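Local coordinates for uncharacterized protein YhfS (PDB 4J8L) that is of unknown function but carries pyridoxal phosphate covalently attached to a lysine, and may have cysteine synthase activity, at residues T117-V129 with Q148-L160. Numbering follows the deposited sequence.
Sequences TVDFNDLSALKQV and QDSYVLADVLATL
Asn121 and Phe120 meet the loop 148-152 through hydrogen bonds and an aromatic pair, while the helices that follow, 123-129 and 153-160, pack nearly parallel at 26° on the same sheet of the aminotransferase-like domain. The amide of Asn121 bonds to the loop through both its oxygen and its nitrogen. Its ND2 reaches Asp149 OD1 at 2.9 Å, the carboxylate oxygen lying close to the amide plane, and its OD1 takes a nearly straight bond (169°) from Ser150 N, which comes from above the amide plane, plus a weak one from Tyr151 N. An alanine at Asn121 is likely to leave Ser150 N without this acceptor and the loop less firmly tied, though Asp149 OD1, losing one donor, would keep Gln146 and His96. Asp119 OD1 accepts from Asn121 N in an Asx turn. Beside the amide, Phe120 CB sits over the Tyr151 ring face, and the Phe120 ring turns its edge to that face, planes at 71°. Tyr151 OH bonds to Gln141 O. Val156 CG1 covers one face of Phe120 and also touches Leu126 CD2. Leu126, its CG anti to the backbone N, brings CD2 to 3.9 Å from Thr159 CG2. The chemistry is thus divided: directional polar bonds fix the loop near the helix starts, whereas the helices themselves meet through non-directional apolar contacts.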
ATOM      1  N   THR A 117     -21.937  -3.476   4.683  1.00 31.10           N
ATOM      2  CA  THR A 117     -20.965  -4.502   4.344  1.00 29.43           C
ATOM      3  C   THR A 117     -21.505  -5.437   3.264  1.00 32.60           C
ATOM      4  O   THR A 117     -22.677  -5.802   3.283  1.00 32.50           O
ATOM      5  CB  THR A 117     -20.611  -5.319   5.594  1.00 35.56           C
ATOM      6  OG1 THR A 117     -20.019  -4.456   6.573  1.00 35.89           O
ATOM      7  CG2 THR A 117     -19.642  -6.413   5.264  1.00 35.38           C
ATOM      8  N   VAL A 118     -20.644  -5.814   2.324  1.00 29.32           N
ATOM      9  CA  VAL A 118     -20.991  -6.799   1.304  1.00 29.53           C
ATOM     10  C   VAL A 118     -19.709  -7.482   0.823  1.00 29.48           C
ATOM     11  O   VAL A 118     -18.623  -6.906   0.901  1.00 26.56           O
ATOM     12  CB  VAL A 118     -21.739  -6.146   0.115  1.00 27.98           C
ATOM     13  CG1 VAL A 118     -20.819  -5.183  -0.627  1.00 29.48           C
ATOM     14  CG2 VAL A 118     -22.294  -7.211  -0.831  1.00 29.18           C
ATOM     15  N   ASP A 119     -19.830  -8.720   0.351  1.00 29.16           N
ATOM     16  CA  ASP A 119     -18.679  -9.463  -0.158  1.00 27.97           C
ATOM     17  C   ASP A 119     -18.291  -8.953  -1.550  1.00 26.67           C
ATOM     18  O   ASP A 119     -18.983  -9.237  -2.523  1.00 29.78           O
ATOM     19  CB  ASP A 119     -19.040 -10.953  -0.228  1.00 29.28           C
ATOM     20  CG  ASP A 119     -17.829 -11.852  -0.410  1.00 32.78           C
ATOM     21  OD1 ASP A 119     -16.724 -11.335  -0.649  1.00 33.67           O
ATOM     22  OD2 ASP A 119     -17.994 -13.090  -0.319  1.00 34.80           O
ATOM     23  N   PHE A 120     -17.188  -8.209  -1.654  1.00 25.78           N
ATOM     24  CA  PHE A 120     -16.743  -7.688  -2.951  1.00 29.54           C
ATOM     25  C   PHE A 120     -16.381  -8.814  -3.921  1.00 30.54           C
ATOM     26  O   PHE A 120     -16.217  -8.582  -5.118  1.00 31.14           O
ATOM     27  CB  PHE A 120     -15.528  -6.761  -2.803  1.00 28.60           C
ATOM     28  CG  PHE A 120     -15.832  -5.420  -2.187  1.00 24.50           C
ATOM     29  CD1 PHE A 120     -17.112  -5.087  -1.767  1.00 28.19           C
ATOM     30  CD2 PHE A 120     -14.814  -4.479  -2.048  1.00 25.25           C
ATOM     31  CE1 PHE A 120     -17.374  -3.844  -1.201  1.00 25.82           C
ATOM     32  CE2 PHE A 120     -15.067  -3.239  -1.486  1.00 25.30           C
ATOM     33  CZ  PHE A 120     -16.344  -2.919  -1.061  1.00 25.54           C
ATOM     34  N   ASN A 121     -16.239 -10.030  -3.401  1.00 27.19           N
ATOM     35  CA  ASN A 121     -15.899 -11.178  -4.232  1.00 30.08           C
ATOM     36  C   ASN A 121     -17.114 -11.669  -5.008  1.00 34.00           C
ATOM     37  O   ASN A 121     -16.998 -12.521  -5.890  1.00 40.70           O
ATOM     38  CB  ASN A 121     -15.323 -12.315  -3.383  1.00 31.36           C
ATOM     39  CG  ASN A 121     -13.987 -11.959  -2.762  1.00 33.04           C
ATOM     40  OD1 ASN A 121     -13.063 -11.518  -3.450  1.00 30.39           O
ATOM     41  ND2 ASN A 121     -13.879 -12.146  -1.450  1.00 33.76           N
ATOM     42  N   ASP A 122     -18.280 -11.128  -4.661  1.00 29.88           N
ATOM     43  CA  ASP A 122     -19.533 -11.460  -5.329  1.00 31.42           C
ATOM     44  C   ASP A 122     -20.087 -10.178  -5.929  1.00 33.55           C
ATOM     45  O   ASP A 122     -20.765  -9.413  -5.244  1.00 33.61           O
ATOM     46  CB  ASP A 122     -20.524 -12.034  -4.310  1.00 33.65           C
ATOM     47  CG  ASP A 122     -21.829 -12.507  -4.941  1.00 37.24           C
ATOM     48  OD1 ASP A 122     -22.093 -12.202  -6.122  1.00 37.88           O
ATOM     49  OD2 ASP A 122     -22.605 -13.184  -4.232  1.00 38.30           O
ATOM     50  N   LEU A 123     -19.795  -9.941  -7.205  1.00 35.07           N
ATOM     51  CA  LEU A 123     -20.195  -8.699  -7.856  1.00 33.10           C
ATOM     52  C   LEU A 123     -21.714  -8.541  -7.918  1.00 31.77           C
ATOM     53  O   LEU A 123     -22.229  -7.426  -7.866  1.00 39.87           O
ATOM     54  CB  LEU A 123     -19.588  -8.595  -9.258  1.00 33.98           C
ATOM     55  CG  LEU A 123     -18.080  -8.360  -9.306  1.00 35.77           C
ATOM     56  CD1 LEU A 123     -17.613  -8.164 -10.739  1.00 39.98           C
ATOM     57  CD2 LEU A 123     -17.721  -7.158  -8.456  1.00 33.76           C
ATOM     58  N   SER A 124     -22.425  -9.658  -8.026  1.00 35.76           N
ATOM     59  CA  SER A 124     -23.883  -9.625  -8.062  1.00 40.23           C
ATOM     60  C   SER A 124     -24.445  -9.106  -6.743  1.00 41.31           C
ATOM     61  O   SER A 124     -25.354  -8.271  -6.729  1.00 39.66           O
ATOM     62  CB  SER A 124     -24.445 -11.015  -8.364  1.00 44.23           C
ATOM     63  OG  SER A 124     -23.962 -11.496  -9.606  1.00 49.02           O
ATOM     64  N   ALA A 125     -23.904  -9.609  -5.637  1.00 40.24           N
ATOM     65  CA  ALA A 125     -24.312  -9.160  -4.312  1.00 39.66           C
ATOM     66  C   ALA A 125     -23.913  -7.700  -4.100  1.00 35.47           C
ATOM     67  O   ALA A 125     -24.689  -6.909  -3.558  1.00 36.36           O
ATOM     68  CB  ALA A 125     -23.705 -10.046  -3.235  1.00 40.01           C
ATOM     69  N   LEU A 126     -22.704  -7.352  -4.534  1.00 32.94           N
ATOM     70  CA  LEU A 126     -22.232  -5.972  -4.464  1.00 30.90           C
ATOM     71  C   LEU A 126     -23.241  -5.035  -5.123  1.00 34.53           C
ATOM     72  O   LEU A 126     -23.658  -4.040  -4.531  1.00 33.79           O
ATOM     73  CB  LEU A 126     -20.870  -5.831  -5.148  1.00 29.83           C
ATOM     74  CG  LEU A 126     -20.332  -4.411  -5.323  1.00 33.99           C
ATOM     75  CD1 LEU A 126     -20.164  -3.735  -3.975  1.00 37.77           C
ATOM     76  CD2 LEU A 126     -19.003  -4.423  -6.083  1.00 35.07           C
ATOM     77  N   LYS A 127     -23.641  -5.375  -6.343  1.00 40.44           N
ATOM     78  CA  LYS A 127     -24.575  -4.551  -7.098  1.00 38.93           C
ATOM     79  C   LYS A 127     -25.943  -4.461  -6.421  1.00 38.51           C
ATOM     80  O   LYS A 127     -26.550  -3.389  -6.377  1.00 40.42           O
ATOM     81  CB  LYS A 127     -24.701  -5.059  -8.538  1.00 39.75           C
ATOM     82  CG  LYS A 127     -25.762  -4.349  -9.361  1.00 48.89           C
ATOM     83  CD  LYS A 127     -25.730  -4.782 -10.819  1.00 51.72           C
ATOM     84  CE  LYS A 127     -27.092  -4.581 -11.478  1.00 54.92           C
ATOM     85  NZ  LYS A 127     -27.636  -3.209 -11.260  1.00 52.35           N
ATOM     86  N   GLN A 128     -26.424  -5.580  -5.886  1.00 36.25           N
ATOM     87  CA  GLN A 128     -27.722  -5.590  -5.215  1.00 40.84           C
ATOM     88  C   GLN A 128     -27.699  -4.740  -3.950  1.00 40.59           C
ATOM     89  O   GLN A 128     -28.604  -3.945  -3.717  1.00 40.33           O
ATOM     90  CB  GLN A 128     -28.166  -7.015  -4.880  1.00 40.44           C
ATOM     91  CG  GLN A 128     -29.484  -7.067  -4.108  1.00 50.09           C
ATOM     92  CD  GLN A 128     -30.001  -8.477  -3.922  1.00 64.20           C
ATOM     93  OE1 GLN A 128     -29.688  -9.373  -4.706  1.00 70.75           O
ATOM     94  NE2 GLN A 128     -30.799  -8.683  -2.878  1.00 67.23           N
ATOM     95  N   VAL A 129     -26.653  -4.902  -3.145  1.00 38.00           N
ATOM     96  CA  VAL A 129     -26.550  -4.166  -1.889  1.00 36.88           C
ATOM     97  C   VAL A 129     -26.450  -2.665  -2.140  1.00 35.63           C
ATOM     98  O   VAL A 129     -27.068  -1.863  -1.441  1.00 38.14           O
ATOM     99  CB  VAL A 129     -25.360  -4.661  -1.042  1.00 38.23           C
ATOM    100  CG1 VAL A 129     -25.094  -3.720   0.124  1.00 37.77           C
ATOM    101  CG2 VAL A 129     -25.636  -6.069  -0.541  1.00 41.10           C
ATOM    102  N   GLN A 148      -8.789 -15.509   1.048  1.00 26.81           N
ATOM    103  CA  GLN A 148      -9.791 -15.860   0.048  1.00 31.50           C
ATOM    104  C   GLN A 148     -10.192 -14.717  -0.887  1.00 30.55           C
ATOM    105  O   GLN A 148     -10.933 -14.945  -1.841  1.00 31.22           O
ATOM    106  CB  GLN A 148     -11.049 -16.412   0.722  1.00 33.90           C
ATOM    107  CG  GLN A 148     -11.738 -15.417   1.640  1.00 35.38           C
ATOM    108  CD  GLN A 148     -11.347 -15.599   3.096  1.00 40.63           C
ATOM    109  OE1 GLN A 148     -10.162 -15.721   3.425  1.00 34.61           O
ATOM    110  NE2 GLN A 148     -12.346 -15.638   3.977  1.00 44.58           N
ATOM    111  N   ASP A 149      -9.725 -13.498  -0.620  1.00 26.67           N
ATOM    112  CA  ASP A 149     -10.104 -12.364  -1.463  1.00 26.95           C
ATOM    113  C   ASP A 149      -9.444 -12.436  -2.839  1.00 26.65           C
ATOM    114  O   ASP A 149      -8.215 -12.490  -2.957  1.00 24.88           O
ATOM    115  CB  ASP A 149      -9.779 -11.030  -0.790  1.00 25.04           C
ATOM    116  CG  ASP A 149     -10.735 -10.693   0.338  1.00 24.65           C
ATOM    117  OD1 ASP A 149     -11.802 -11.350   0.448  1.00 28.68           O
ATOM    118  OD2 ASP A 149     -10.418  -9.764   1.113  1.00 23.66           O
ATOM    119  N   SER A 150     -10.272 -12.415  -3.877  1.00 25.98           N
ATOM    120  CA  SER A 150      -9.803 -12.639  -5.237  1.00 24.88           C
ATOM    121  C   SER A 150     -10.362 -11.612  -6.200  1.00 27.41           C
ATOM    122  O   SER A 150     -10.156 -11.715  -7.403  1.00 27.41           O
ATOM    123  CB  SER A 150     -10.224 -14.031  -5.711  1.00 26.58           C
ATOM    124  OG  SER A 150     -11.639 -14.139  -5.762  1.00 31.71           O
ATOM    125  N   TYR A 151     -11.074 -10.623  -5.680  1.00 26.99           N
ATOM    126  CA  TYR A 151     -11.717  -9.662  -6.562  1.00 25.69           C
ATOM    127  C   TYR A 151     -10.735  -8.826  -7.375  1.00 26.79           C
ATOM    128  O   TYR A 151      -9.611  -8.560  -6.939  1.00 23.95           O
ATOM    129  CB  TYR A 151     -12.710  -8.782  -5.805  1.00 24.33           C
ATOM    130  CG  TYR A 151     -12.151  -7.860  -4.731  1.00 23.94           C
ATOM    131  CD1 TYR A 151     -12.283  -8.177  -3.386  1.00 22.96           C
ATOM    132  CD2 TYR A 151     -11.556  -6.648  -5.059  1.00 22.69           C
ATOM    133  CE1 TYR A 151     -11.823  -7.331  -2.401  1.00 22.49           C
ATOM    134  CE2 TYR A 151     -11.084  -5.790  -4.074  1.00 22.33           C
ATOM    135  CZ  TYR A 151     -11.225  -6.139  -2.747  1.00 21.83           C
ATOM    136  OH  TYR A 151     -10.771  -5.295  -1.756  1.00 21.43           O
ATOM    137  N   VAL A 152     -11.169  -8.446  -8.573  1.00 26.13           N
ATOM    138  CA  VAL A 152     -10.400  -7.562  -9.441  1.00 22.79           C
ATOM    139  C   VAL A 152     -10.778  -6.128  -9.114  1.00 22.92           C
ATOM    140  O   VAL A 152     -11.951  -5.759  -9.215  1.00 24.76           O
ATOM    141  CB  VAL A 152     -10.706  -7.848 -10.922  1.00 25.54           C
ATOM    142  CG1 VAL A 152      -9.997  -6.835 -11.817  1.00 27.61           C
ATOM    143  CG2 VAL A 152     -10.303  -9.271 -11.278  1.00 29.72           C
ATOM    144  N   LEU A 153      -9.793  -5.332  -8.704  1.00 22.03           N
ATOM    145  CA  LEU A 153     -10.032  -3.954  -8.283  1.00 22.13           C
ATOM    146  C   LEU A 153     -10.875  -3.173  -9.289  1.00 23.50           C
ATOM    147  O   LEU A 153     -11.893  -2.573  -8.923  1.00 22.94           O
ATOM    148  CB  LEU A 153      -8.706  -3.229  -8.043  1.00 20.45           C
ATOM    149  CG  LEU A 153      -8.808  -1.787  -7.532  1.00 19.75           C
ATOM    150  CD1 LEU A 153      -9.608  -1.726  -6.235  1.00 22.24           C
ATOM    151  CD2 LEU A 153      -7.431  -1.174  -7.331  1.00 22.57           C
ATOM    152  N   ALA A 154     -10.463  -3.204 -10.554  1.00 21.58           N
ATOM    153  CA  ALA A 154     -11.133  -2.439 -11.607  1.00 23.02           C
ATOM    154  C   ALA A 154     -12.607  -2.815 -11.759  1.00 23.94           C
ATOM    155  O   ALA A 154     -13.447  -1.960 -12.051  1.00 28.23           O
ATOM    156  CB  ALA A 154     -10.399  -2.608 -12.931  1.00 23.10           C
ATOM    157  N   ASP A 155     -12.920  -4.090 -11.554  1.00 24.36           N
ATOM    158  CA  ASP A 155     -14.292  -4.561 -11.714  1.00 27.13           C
ATOM    159  C   ASP A 155     -15.185  -4.116 -10.562  1.00 29.99           C
ATOM    160  O   ASP A 155     -16.355  -3.777 -10.765  1.00 26.43           O
ATOM    161  CB  ASP A 155     -14.331  -6.081 -11.882  1.00 31.48           C
ATOM    162  CG  ASP A 155     -13.647  -6.536 -13.156  1.00 34.76           C
ATOM    163  OD1 ASP A 155     -13.423  -5.690 -14.050  1.00 37.78           O
ATOM    164  OD2 ASP A 155     -13.331  -7.735 -13.265  1.00 36.40           O
ATOM    165  N   VAL A 156     -14.635  -4.110  -9.354  1.00 26.29           N
ATOM    166  CA  VAL A 156     -15.377  -3.611  -8.207  1.00 26.91           C
ATOM    167  C   VAL A 156     -15.641  -2.118  -8.389  1.00 25.24           C
ATOM    168  O   VAL A 156     -16.756  -1.635  -8.157  1.00 24.54           O
ATOM    169  CB  VAL A 156     -14.610  -3.858  -6.898  1.00 27.64           C
ATOM    170  CG1 VAL A 156     -15.266  -3.122  -5.739  1.00 24.28           C
ATOM    171  CG2 VAL A 156     -14.531  -5.355  -6.612  1.00 24.03           C
ATOM    172  N   LEU A 157     -14.610  -1.393  -8.823  1.00 22.02           N
ATOM    173  CA  LEU A 157     -14.732   0.041  -9.072  1.00 22.52           C
ATOM    174  C   LEU A 157     -15.735   0.358 -10.179  1.00 26.06           C
ATOM    175  O   LEU A 157     -16.513   1.303 -10.054  1.00 28.41           O
ATOM    176  CB  LEU A 157     -13.365   0.658  -9.391  1.00 21.02           C
ATOM    177  CG  LEU A 157     -12.378   0.608  -8.222  1.00 21.53           C
ATOM    178  CD1 LEU A 157     -10.991   1.054  -8.668  1.00 18.14           C
ATOM    179  CD2 LEU A 157     -12.864   1.470  -7.064  1.00 23.00           C
ATOM    180  N   ALA A 158     -15.716  -0.431 -11.250  1.00 24.10           N
ATOM    181  CA  ALA A 158     -16.648  -0.240 -12.356  1.00 28.73           C
ATOM    182  C   ALA A 158     -18.091  -0.397 -11.888  1.00 31.18           C
ATOM    183  O   ALA A 158     -18.968   0.374 -12.276  1.00 30.00           O
ATOM    184  CB  ALA A 158     -16.344  -1.211 -13.488  1.00 28.07           C
ATOM    185  N   THR A 159     -18.329  -1.395 -11.043  1.00 29.63           N
ATOM    186  CA  THR A 159     -19.661  -1.631 -10.507  1.00 29.11           C
ATOM    187  C   THR A 159     -20.130  -0.428  -9.703  1.00 29.66           C
ATOM    188  O   THR A 159     -21.273   0.021  -9.846  1.00 33.83           O
ATOM    189  CB  THR A 159     -19.705  -2.892  -9.622  1.00 28.61           C
ATOM    190  OG1 THR A 159     -19.289  -4.027 -10.390  1.00 33.92           O
ATOM    191  CG2 THR A 159     -21.123  -3.138  -9.108  1.00 31.86           C
ATOM    192  N   LEU A 160     -19.236   0.097  -8.873  1.00 27.51           N
ATOM    193  CA  LEU A 160     -19.549   1.232  -8.019  1.00 27.31           C
ATOM    194  C   LEU A 160     -19.824   2.481  -8.839  1.00 32.39           C
ATOM    195  O   LEU A 160     -20.766   3.223  -8.558  1.00 31.69           O
ATOM    196  CB  LEU A 160     -18.404   1.484  -7.039  1.00 24.39           C
ATOM    197  CG  LEU A 160     -18.240   0.416  -5.957  1.00 25.45           C
ATOM    198  CD1 LEU A 160     -16.905   0.585  -5.236  1.00 23.44           C
ATOM    199  CD2 LEU A 160     -19.399   0.483  -4.973  1.00 25.72           C
TER